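Local structure of CELL division control protein 6 (Pyrobaculum aerophilum, 1FNN) at residues 2-6 with 251-255; 210-215 with 259-263; 298-302 with 373-377. The protein binds ADP and probably binds and hydrolyses ATP as an AAA+ protein of the Cdc6/Cdc18 family, probably helping to regulate DNA replication. All blocks are in the same frame, centred on the assembly; numbering follows the deposited sequence.

Contact 1: residues 2-6 with 251-255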
ATOM      1  N   ALA A   2      11.159  20.574  15.620  1.00 50.44           N
ATOM      2  CA  ALA A   2      10.256  19.427  15.336  1.00 50.13           C
ATOM      3  C   ALA A   2      10.802  18.525  14.238  1.00 50.26           C
ATOM      4  O   ALA A   2      11.401  18.977  13.246  1.00 53.46           O
ATOM      5  CB  ALA A   2       8.864  19.936  14.966  1.00 56.24           C
ATOM      6  N   ILE A   3      10.487  17.230  14.349  1.00 46.49           N
ATOM      7  CA  ILE A   3      10.842  16.305  13.270  1.00 39.61           C
ATOM      8  C   ILE A   3       9.872  16.415  12.085  1.00 37.22           C
ATOM      9  O   ILE A   3      10.286  16.402  10.924  1.00 36.86           O
ATOM     10  CB  ILE A   3      10.772  14.864  13.862  1.00 40.42           C
ATOM     11  CG1 ILE A   3      11.925  14.754  14.880  1.00 41.75           C
ATOM     12  CG2 ILE A   3      10.866  13.875  12.698  1.00 33.73           C
ATOM     13  CD1 ILE A   3      12.065  13.393  15.544  1.00 43.21           C
ATOM     14  N   VAL A   4       8.607  16.369  12.431  1.00 37.67           N
ATOM     15  CA  VAL A   4       7.513  16.486  11.464  1.00 42.39           C
ATOM     16  C   VAL A   4       7.330  17.979  11.093  1.00 45.68           C
ATOM     17  O   VAL A   4       7.019  18.775  11.981  1.00 42.07           O
ATOM     18  CB  VAL A   4       6.230  15.933  12.059  1.00 42.54           C
ATOM     19  CG1 VAL A   4       5.053  16.075  11.098  1.00 49.01           C
ATOM     20  CG2 VAL A   4       6.364  14.414  12.356  1.00 41.01           C
ATOM     21  N   VAL A   5       7.738  18.359   9.896  1.00 44.87           N
ATOM     22  CA  VAL A   5       7.604  19.771   9.503  1.00 46.70           C
ATOM     23  C   VAL A   5       6.359  19.970   8.651  1.00 48.91           C
ATOM     24  O   VAL A   5       5.810  21.077   8.668  1.00 51.02           O
ATOM     25  CB  VAL A   5       8.844  20.235   8.727  1.00 49.21           C
ATOM     26  CG1 VAL A   5       8.600  21.616   8.137  1.00 60.08           C
ATOM     27  CG2 VAL A   5      10.025  20.249   9.702  1.00 54.89           C
ATOM     28  N   ASP A   6       6.000  18.990   7.820  1.00 40.43           N
ATOM     29  CA  ASP A   6       4.723  19.118   7.100  1.00 40.38           C
ATOM     30  C   ASP A   6       3.928  17.850   7.212  1.00 36.08           C
ATOM     31  O   ASP A   6       4.116  17.020   6.321  1.00 37.08           O
ATOM     32  CB  ASP A   6       5.027  19.502   5.645  1.00 44.99           C
ATOM     33  CG  ASP A   6       3.806  19.787   4.797  1.00 45.46           C
ATOM     34  OD1 ASP A   6       2.688  19.708   5.335  1.00 42.56           O
ATOM     35  OD2 ASP A   6       3.983  20.084   3.602  1.00 43.28           O
ATOM     36  N   ALA A 251       8.115   9.107  13.200  1.00 35.99           N
ATOM     37  CA  ALA A 251       8.553  10.516  13.361  1.00 38.75           C
ATOM     38  C   ALA A 251       7.858  11.143  14.555  1.00 36.81           C
ATOM     39  O   ALA A 251       8.519  11.832  15.351  1.00 38.98           O
ATOM     40  CB  ALA A 251       8.258  11.341  12.103  1.00 34.83           C
ATOM     41  N   TYR A 252       6.571  10.889  14.710  1.00 35.23           N
ATOM     42  CA  TYR A 252       5.832  11.490  15.801  1.00 40.34           C
ATOM     43  C   TYR A 252       6.247  10.888  17.139  1.00 44.32           C
ATOM     44  O   TYR A 252       6.378  11.630  18.117  1.00 41.25           O
ATOM     45  CB  TYR A 252       4.307  11.392  15.638  1.00 41.54           C
ATOM     46  CG  TYR A 252       3.534  11.976  16.784  1.00 45.19           C
ATOM     47  CD1 TYR A 252       3.418  13.371  16.907  1.00 47.72           C
ATOM     48  CD2 TYR A 252       2.930  11.172  17.741  1.00 45.91           C
ATOM     49  CE1 TYR A 252       2.711  13.943  17.961  1.00 46.21           C
ATOM     50  CE2 TYR A 252       2.225  11.718  18.795  1.00 49.03           C
ATOM     51  CZ  TYR A 252       2.125  13.108  18.888  1.00 51.45           C
ATOM     52  OH  TYR A 252       1.418  13.636  19.940  1.00 49.57           O
ATOM     53  N   ALA A 253       6.348   9.548  17.200  1.00 42.14           N
ATOM     54  CA  ALA A 253       6.884   8.938  18.429  1.00 40.55           C
ATOM     55  C   ALA A 253       8.201   9.585  18.772  1.00 38.00           C
ATOM     56  O   ALA A 253       8.409  10.028  19.912  1.00 44.36           O
ATOM     57  CB  ALA A 253       7.000   7.406  18.215  1.00 32.12           C
ATOM     58  N   ALA A 254       9.186   9.702  17.870  1.00 40.11           N
ATOM     59  CA  ALA A 254      10.449  10.323  18.231  1.00 41.73           C
ATOM     60  C   ALA A 254      10.262  11.739  18.781  1.00 50.35           C
ATOM     61  O   ALA A 254      10.735  12.150  19.858  1.00 46.46           O
ATOM     62  CB  ALA A 254      11.362  10.293  17.014  1.00 39.95           C
ATOM     63  N   GLN A 255       9.531  12.569  18.022  1.00 48.65           N
ATOM     64  CA  GLN A 255       9.276  13.948  18.401  1.00 50.80           C
ATOM     65  C   GLN A 255       8.631  14.066  19.777  1.00 52.29           C
ATOM     66  O   GLN A 255       9.070  14.862  20.612  1.00 51.78           O
ATOM     67  CB  GLN A 255       8.346  14.600  17.371  1.00 50.12           C
ATOM     68  CG  GLN A 255       7.997  16.063  17.677  1.00 52.06           C
ATOM     69  CD  GLN A 255       7.297  16.614  16.429  1.00 53.61           C
ATOM     70  OE1 GLN A 255       7.914  16.580  15.359  1.00 45.34           O
ATOM     71  NE2 GLN A 255       6.075  17.080  16.639  1.00 56.70           N
TER
HETATM   72  O   HOH W   1       5.411  18.933  14.369  1.00 46.08           O
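I3 and V4 press their branched side chains onto one flank of the helix at 251-255, where the small A251 and A254 leave room for them. The A251 methyl fits between two branches: V4 CG2 lies 3.6 Å from A251 CB, and I3 CG2 lies 3.7 Å from the same atom. CD1 of I3 reaches further along the helix and settles 3.5 Å from A254 CB. I3 CG1 stands anti to the carbonyl carbon (chi1 -68°). This sends CD1 toward A254 while CG2 stays on A251. The N-terminal segment, which has no regular structure, is thus laid on helix 240-256 of the AAA+ lid domain. I3 also touches S214, and a backbone bond links it to A211, so the lid holds it from a second side. Q255 is the polar projection. Its extended chain brings OE1 to the backbone amides of I3 and V4. V4 N donates to Q255 OE1 at 3.0 Å, nearly along the C=O axis. I3 N gives the same oxygen a second, weak bond of 2.8 Å. The other end of the amide is also held: a water takes a bond from Q255 NE2 and donates one to V4 O, 2.9 Å away.

Contact 2: residues 210-215 with 259-263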
ATOM      1  N   LEU A 210       9.551  15.869   6.650  1.00 36.55           N
ATOM      2  CA  LEU A 210      10.270  15.810   7.922  1.00 37.93           C
ATOM      3  C   LEU A 210      11.427  16.786   7.964  1.00 39.15           C
ATOM      4  O   LEU A 210      11.950  17.092   6.890  1.00 37.41           O
ATOM      5  CB  LEU A 210      10.901  14.382   8.157  1.00 34.42           C
ATOM      6  CG  LEU A 210       9.824  13.281   8.125  1.00 32.99           C
ATOM      7  CD1 LEU A 210      10.447  11.875   8.318  1.00 39.68           C
ATOM      8  CD2 LEU A 210       8.768  13.546   9.179  1.00 33.17           C
ATOM      9  N   ALA A 211      11.927  17.114   9.174  1.00 42.85           N
ATOM     10  CA  ALA A 211      13.114  18.015   9.128  1.00 41.03           C
ATOM     11  C   ALA A 211      14.362  17.359   8.567  1.00 49.22           C
ATOM     12  O   ALA A 211      14.696  16.179   8.764  1.00 47.15           O
ATOM     13  CB  ALA A 211      13.409  18.604  10.492  1.00 38.78           C
ATOM     14  N   GLU A 212      15.195  18.185   7.913  1.00 45.80           N
ATOM     15  CA  GLU A 212      16.472  17.738   7.386  1.00 49.51           C
ATOM     16  C   GLU A 212      17.361  17.281   8.553  1.00 49.47           C
ATOM     17  O   GLU A 212      17.238  17.776   9.682  1.00 46.73           O
ATOM     18  CB  GLU A 212      17.141  18.860   6.599  1.00 62.10           C
ATOM     19  CG  GLU A 212      17.993  18.400   5.435  1.00 75.83           C
ATOM     20  CD  GLU A 212      18.171  19.449   4.355  1.00 89.10           C
ATOM     21  OE1 GLU A 212      17.819  20.629   4.593  1.00 96.08           O
ATOM     22  OE2 GLU A 212      18.664  19.104   3.256  1.00 93.30           O
ATOM     23  N   GLY A 213      17.928  16.084   8.387  1.00 48.96           N
ATOM     24  CA  GLY A 213      18.703  15.408   9.387  1.00 51.06           C
ATOM     25  C   GLY A 213      17.957  14.650  10.458  1.00 51.16           C
ATOM     26  O   GLY A 213      18.612  14.048  11.323  1.00 53.76           O
ATOM     27  N   SER A 214      16.628  14.576  10.433  1.00 45.91           N
ATOM     28  CA  SER A 214      15.889  13.893  11.466  1.00 44.28           C
ATOM     29  C   SER A 214      15.697  12.398  11.168  1.00 40.14           C
ATOM     30  O   SER A 214      15.000  11.728  11.926  1.00 43.11           O
ATOM     31  CB  SER A 214      14.553  14.616  11.703  1.00 43.48           C
ATOM     32  OG  SER A 214      13.731  14.520  10.542  1.00 43.70           O
ATOM     33  N   TYR A 215      16.104  11.932  10.003  1.00 40.24           N
ATOM     34  CA  TYR A 215      15.839  10.565   9.595  1.00 43.02           C
ATOM     35  C   TYR A 215      17.083  10.114   8.872  1.00 42.04           C
ATOM     36  O   TYR A 215      17.746  10.916   8.207  1.00 45.04           O
ATOM     37  CB  TYR A 215      14.555  10.377   8.737  1.00 42.11           C
ATOM     38  CG  TYR A 215      14.716  11.263   7.515  1.00 42.74           C
ATOM     39  CD1 TYR A 215      15.309  10.766   6.372  1.00 40.16           C
ATOM     40  CD2 TYR A 215      14.270  12.590   7.569  1.00 41.85           C
ATOM     41  CE1 TYR A 215      15.468  11.568   5.269  1.00 43.18           C
ATOM     42  CE2 TYR A 215      14.431  13.395   6.446  1.00 43.28           C
ATOM     43  CZ  TYR A 215      15.022  12.881   5.324  1.00 42.80           C
ATOM     44  OH  TYR A 215      15.186  13.663   4.210  1.00 46.03           O
ATOM     45  N   ARG A 259      12.962  13.746  21.084  1.00 53.99           N
ATOM     46  CA  ARG A 259      14.189  13.465  20.334  1.00 53.20           C
ATOM     47  C   ARG A 259      14.223  14.215  19.025  1.00 50.86           C
ATOM     48  O   ARG A 259      13.164  14.586  18.550  1.00 51.84           O
ATOM     49  CB  ARG A 259      14.343  11.928  20.204  1.00 62.23           C
ATOM     50  CG  ARG A 259      14.616  11.378  21.615  1.00 67.93           C
ATOM     51  CD  ARG A 259      14.883   9.895  21.713  1.00 64.26           C
ATOM     52  NE  ARG A 259      13.651   9.130  21.924  1.00 66.29           N
ATOM     53  CZ  ARG A 259      13.012   8.516  20.918  1.00 58.36           C
ATOM     54  NH1 ARG A 259      13.544   8.626  19.706  1.00 46.17           N
ATOM     55  NH2 ARG A 259      11.903   7.845  21.193  1.00 51.12           N
ATOM     56  N   LYS A 260      15.361  14.381  18.381  1.00 48.08           N
ATOM     57  CA  LYS A 260      15.466  15.094  17.127  1.00 52.77           C
ATOM     58  C   LYS A 260      15.597  14.151  15.929  1.00 49.25           C
ATOM     59  O   LYS A 260      15.854  14.641  14.825  1.00 41.84           O
ATOM     60  CB  LYS A 260      16.720  15.982  17.106  1.00 61.53           C
ATOM     61  CG  LYS A 260      16.639  17.217  17.984  1.00 74.76           C
ATOM     62  CD  LYS A 260      17.965  17.982  17.960  1.00 83.56           C
ATOM     63  CE  LYS A 260      18.009  19.030  19.065  1.00 90.39           C
ATOM     64  NZ  LYS A 260      19.403  19.488  19.347  1.00 93.50           N
ATOM     65  N   HIS A 261      15.910  12.881  16.236  1.00 47.38           N
ATOM     66  CA  HIS A 261      16.175  11.871  15.206  1.00 47.56           C
ATOM     67  C   HIS A 261      15.267  10.664  15.402  1.00 43.96           C
ATOM     68  O   HIS A 261      14.847  10.373  16.532  1.00 43.20           O
ATOM     69  CB  HIS A 261      17.637  11.430  15.176  1.00 60.28           C
ATOM     70  CG  HIS A 261      18.622  12.552  15.071  1.00 74.36           C
ATOM     71  ND1 HIS A 261      19.249  12.919  13.903  1.00 80.92           N
ATOM     72  CD2 HIS A 261      19.093  13.408  16.024  1.00 78.48           C
ATOM     73  CE1 HIS A 261      20.058  13.941  14.131  1.00 79.78           C
ATOM     74  NE2 HIS A 261      19.980  14.257  15.414  1.00 79.59           N
ATOM     75  N   ILE A 262      14.784  10.049  14.322  1.00 38.30           N
ATOM     76  CA  ILE A 262      13.914   8.877  14.554  1.00 38.46           C
ATOM     77  C   ILE A 262      14.841   7.712  15.038  1.00 33.44           C
ATOM     78  O   ILE A 262      15.905   7.598  14.414  1.00 36.17           O
ATOM     79  CB  ILE A 262      13.186   8.497  13.269  1.00 37.54           C
ATOM     80  CG1 ILE A 262      12.237   9.703  12.917  1.00 35.94           C
ATOM     81  CG2 ILE A 262      12.283   7.287  13.465  1.00 35.63           C
ATOM     82  CD1 ILE A 262      11.622   9.475  11.538  1.00 34.10           C
ATOM     83  N   ALA A 263      14.456   7.016  16.062  1.00 39.26           N
ATOM     84  CA  ALA A 263      15.382   5.861  16.426  1.00 40.95           C
ATOM     85  C   ALA A 263      14.743   4.550  16.049  1.00 37.67           C
ATOM     86  O   ALA A 263      13.507   4.410  15.947  1.00 36.38           O
ATOM     87  CB  ALA A 263      15.587   5.987  17.943  1.00 40.69           C
TER
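L210 reaches I262 with one methyl, CD1, which lies 4.2 Å from I262 CD1. The two side chains cross at about a right angle. L210 follows helix 195-209, and the chain then makes a type II beta turn from A211 to S214. A211 O closes that turn by accepting from S214. G213 has a positive phi of 81°, a conformation that favours glycine. Its carbonyl oxygen sits 2.9 Å from H261 ND1. S214 gives A211 O two bonds, from N and, at 2.6 Å, from OG. The hydroxyl lies between the backbone N and the carbonyl carbon of S214 (chi1 65°), which turns it back onto a lone pair of A211 O. S214 also makes the main backbone link: I262 N donates to S214 O over 2.9 Å, tilted 31° from the carbonyl plane. S214 CA makes a CA-H...O contact of 3.4 Å with K260 O. Y215 adds its CB, placed against I262 CD1, while its ring turns away toward helices 195-209 and 217-227. The contact therefore joins two interhelical loops of the AAA+ lid domain. I262 CD1 supplies the apolar contact from its loop. The one firm hydrogen bond between the loops is main chain to main chain and uses no side-chain atom; the S214 hydroxyl acts within its own turn.

Contact 3: residues 298-302 with 373-377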
ATOM      1  N   VAL A 298      19.028  -9.580  19.358  1.00 29.72           N
ATOM      2  CA  VAL A 298      18.359  -8.684  20.257  1.00 34.28           C
ATOM      3  C   VAL A 298      19.328  -7.911  21.139  1.00 39.05           C
ATOM      4  O   VAL A 298      19.199  -6.663  21.273  1.00 33.53           O
ATOM      5  CB  VAL A 298      17.302  -9.371  21.125  1.00 30.34           C
ATOM      6  CG1 VAL A 298      16.802  -8.391  22.213  1.00 37.95           C
ATOM      7  CG2 VAL A 298      16.125  -9.896  20.323  1.00 31.76           C
ATOM      8  N   ARG A 299      20.303  -8.568  21.779  1.00 33.61           N
ATOM      9  CA  ARG A 299      21.282  -7.869  22.612  1.00 34.52           C
ATOM     10  C   ARG A 299      22.232  -6.948  21.868  1.00 36.72           C
ATOM     11  O   ARG A 299      22.510  -5.790  22.321  1.00 40.23           O
ATOM     12  CB  ARG A 299      22.145  -8.861  23.472  1.00 38.53           C
ATOM     13  CG  ARG A 299      21.256  -9.480  24.544  1.00 52.17           C
ATOM     14  CD  ARG A 299      22.010 -10.056  25.732  1.00 57.91           C
ATOM     15  NE  ARG A 299      21.056 -10.737  26.624  1.00 60.40           N
ATOM     16  CZ  ARG A 299      21.442 -11.583  27.578  1.00 56.10           C
ATOM     17  NH1 ARG A 299      22.733 -11.832  27.749  1.00 55.09           N
ATOM     18  NH2 ARG A 299      20.514 -12.154  28.337  1.00 64.23           N
ATOM     19  N   SER A 300      22.694  -7.293  20.690  1.00 32.04           N
ATOM     20  CA  SER A 300      23.557  -6.426  19.927  1.00 34.07           C
ATOM     21  C   SER A 300      22.747  -5.150  19.485  1.00 38.62           C
ATOM     22  O   SER A 300      23.393  -4.120  19.345  1.00 38.38           O
ATOM     23  CB  SER A 300      24.092  -7.025  18.645  1.00 43.83           C
ATOM     24  OG  SER A 300      24.665  -8.303  18.890  1.00 51.01           O
ATOM     25  N   LEU A 301      21.507  -5.341  19.107  1.00 37.20           N
ATOM     26  CA  LEU A 301      20.691  -4.224  18.581  1.00 40.63           C
ATOM     27  C   LEU A 301      20.331  -3.262  19.696  1.00 41.02           C
ATOM     28  O   LEU A 301      20.381  -2.038  19.524  1.00 42.78           O
ATOM     29  CB  LEU A 301      19.420  -4.780  17.930  1.00 34.05           C
ATOM     30  CG  LEU A 301      19.526  -5.333  16.519  1.00 34.32           C
ATOM     31  CD1 LEU A 301      18.240  -6.062  16.157  1.00 33.80           C
ATOM     32  CD2 LEU A 301      19.839  -4.218  15.487  1.00 36.32           C
ATOM     33  N   LYS A 302      20.089  -3.753  20.922  1.00 38.17           N
ATOM     34  CA  LYS A 302      19.949  -2.929  22.101  1.00 45.85           C
ATOM     35  C   LYS A 302      21.174  -2.075  22.381  1.00 49.76           C
ATOM     36  O   LYS A 302      21.031  -0.925  22.802  1.00 49.81           O
ATOM     37  CB  LYS A 302      19.624  -3.770  23.347  1.00 44.93           C
ATOM     38  CG  LYS A 302      18.164  -4.129  23.428  1.00 49.50           C
ATOM     39  CD  LYS A 302      17.920  -5.350  24.288  1.00 54.58           C
ATOM     40  CE  LYS A 302      16.782  -5.130  25.271  1.00 56.65           C
ATOM     41  NZ  LYS A 302      17.329  -4.464  26.502  1.00 54.59           N
ATOM     42  N   LEU A 373      12.199  -4.272  21.439  1.00 37.74           N
ATOM     43  CA  LEU A 373      13.190  -5.240  21.929  1.00 41.44           C
ATOM     44  C   LEU A 373      13.100  -5.619  23.395  1.00 45.03           C
ATOM     45  O   LEU A 373      13.417  -6.787  23.764  1.00 41.51           O
ATOM     46  CB  LEU A 373      14.575  -4.692  21.617  1.00 35.31           C
ATOM     47  CG  LEU A 373      14.859  -4.427  20.141  1.00 41.37           C
ATOM     48  CD1 LEU A 373      16.268  -3.896  19.990  1.00 39.68           C
ATOM     49  CD2 LEU A 373      14.635  -5.696  19.315  1.00 39.93           C
ATOM     50  N   ASP A 374      12.498  -4.779  24.236  1.00 39.74           N
ATOM     51  CA  ASP A 374      12.434  -5.081  25.663  1.00 43.74           C
ATOM     52  C   ASP A 374      11.463  -6.222  25.891  1.00 41.85           C
ATOM     53  O   ASP A 374      11.836  -7.226  26.532  1.00 44.71           O
ATOM     54  CB  ASP A 374      12.101  -3.899  26.585  1.00 45.38           C
ATOM     55  CG  ASP A 374      13.286  -2.964  26.670  1.00 52.11           C
ATOM     56  OD1 ASP A 374      14.366  -3.255  26.124  1.00 58.36           O
ATOM     57  OD2 ASP A 374      13.158  -1.896  27.299  1.00 71.60           O
ATOM     58  N   THR A 375      10.381  -6.221  25.125  1.00 39.11           N
ATOM     59  CA  THR A 375       9.371  -7.256  25.277  1.00 42.05           C
ATOM     60  C   THR A 375       9.772  -8.544  24.539  1.00 43.65           C
ATOM     61  O   THR A 375       9.551  -9.639  25.079  1.00 38.37           O
ATOM     62  CB  THR A 375       8.019  -6.703  24.811  1.00 56.66           C
ATOM     63  OG1 THR A 375       7.512  -5.883  25.902  1.00 65.33           O
ATOM     64  CG2 THR A 375       6.994  -7.773  24.525  1.00 63.95           C
ATOM     65  N   LEU A 376      10.478  -8.418  23.423  1.00 37.41           N
ATOM     66  CA  LEU A 376      10.929  -9.608  22.701  1.00 41.50           C
ATOM     67  C   LEU A 376      11.955 -10.349  23.574  1.00 36.63           C
ATOM     68  O   LEU A 376      12.016 -11.562  23.622  1.00 38.91           O
ATOM     69  CB  LEU A 376      11.562  -9.163  21.376  1.00 37.84           C
ATOM     70  CG  LEU A 376      12.141 -10.294  20.523  1.00 36.03           C
ATOM     71  CD1 LEU A 376      11.105 -11.421  20.408  1.00 36.11           C
ATOM     72  CD2 LEU A 376      12.575  -9.845  19.143  1.00 39.40           C
ATOM     73  N   GLU A 377      12.934  -9.588  24.024  1.00 35.73           N
ATOM     74  CA  GLU A 377      13.961  -9.989  24.941  1.00 38.82           C
ATOM     75  C   GLU A 377      13.424 -10.704  26.177  1.00 42.73           C
ATOM     76  O   GLU A 377      13.909 -11.825  26.450  1.00 39.12           O
ATOM     77  CB  GLU A 377      14.865  -8.830  25.415  1.00 34.14           C
ATOM     78  CG  GLU A 377      16.025  -9.440  26.232  1.00 44.19           C
ATOM     79  CD  GLU A 377      16.977  -8.412  26.774  1.00 50.03           C
ATOM     80  OE1 GLU A 377      18.183  -8.682  26.923  1.00 60.01           O
ATOM     81  OE2 GLU A 377      16.559  -7.283  27.078  1.00 52.73           O
TER
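A chain of alternating charges spans the two helices: R299, E377, K302 and D374 form one salt-bridge network. It lies in the C-terminal winged helix domain, where helices 288-304 and 373-387 pack nearly antiparallel. Their short segments run at 156° with axes 10.5 Å apart. K302 joins the two acids. Its chain bends at chi3 and chi4, and its NZ lies 3.2 Å from D374 OD1. NZ also bridges to E377 OE2, but the position of that oxygen is less sure. A methionine in place of K302 would probably leave the carboxylates of D374 and E377, one turn apart on the same helix, without the positive charge between them. E377 extends away from its helix, with CG anti to the backbone N (chi1 -172°). Its OE1 makes a long bridge of 3.5 Å to R299 NE, with the carboxylate and guanidinium planes 70° apart. The stronger polar partner of R299 is E324 of helix 311-324, which bridges to its NH1. Beside the charges the packing is apolar. L373 CD1 lies 3.9 Å from L301 CB, and the L373 and K302 side chains slide past each other in opposite directions. V298 divides its branches: CG1 lies 3.8 Å from E377 CB, and CG2 lies 3.7 Å from L376 CD2.

Overall arrangement
The chain starts in contact 1. Its first residues meet helix 240-256 about 245 residues later, beyond the AAA domain and most of the lid in sequence. Contact 2 opens at 210-215, inside that long loop, and closes at 259-263, just past it. Contacts 1 and 2 therefore cross rather than nest. They also touch, through the backbone pairs I3 with A211 and A254 with R259. Contact 1 ties the N-terminal segment to the lid, and contact 2 joins two loops of the lid itself. Contact 3 follows in series, closing a 70-residue loop between two helices of the winged helix domain. Its centre lies about 22 Å from that of contact 2, and the two do not touch.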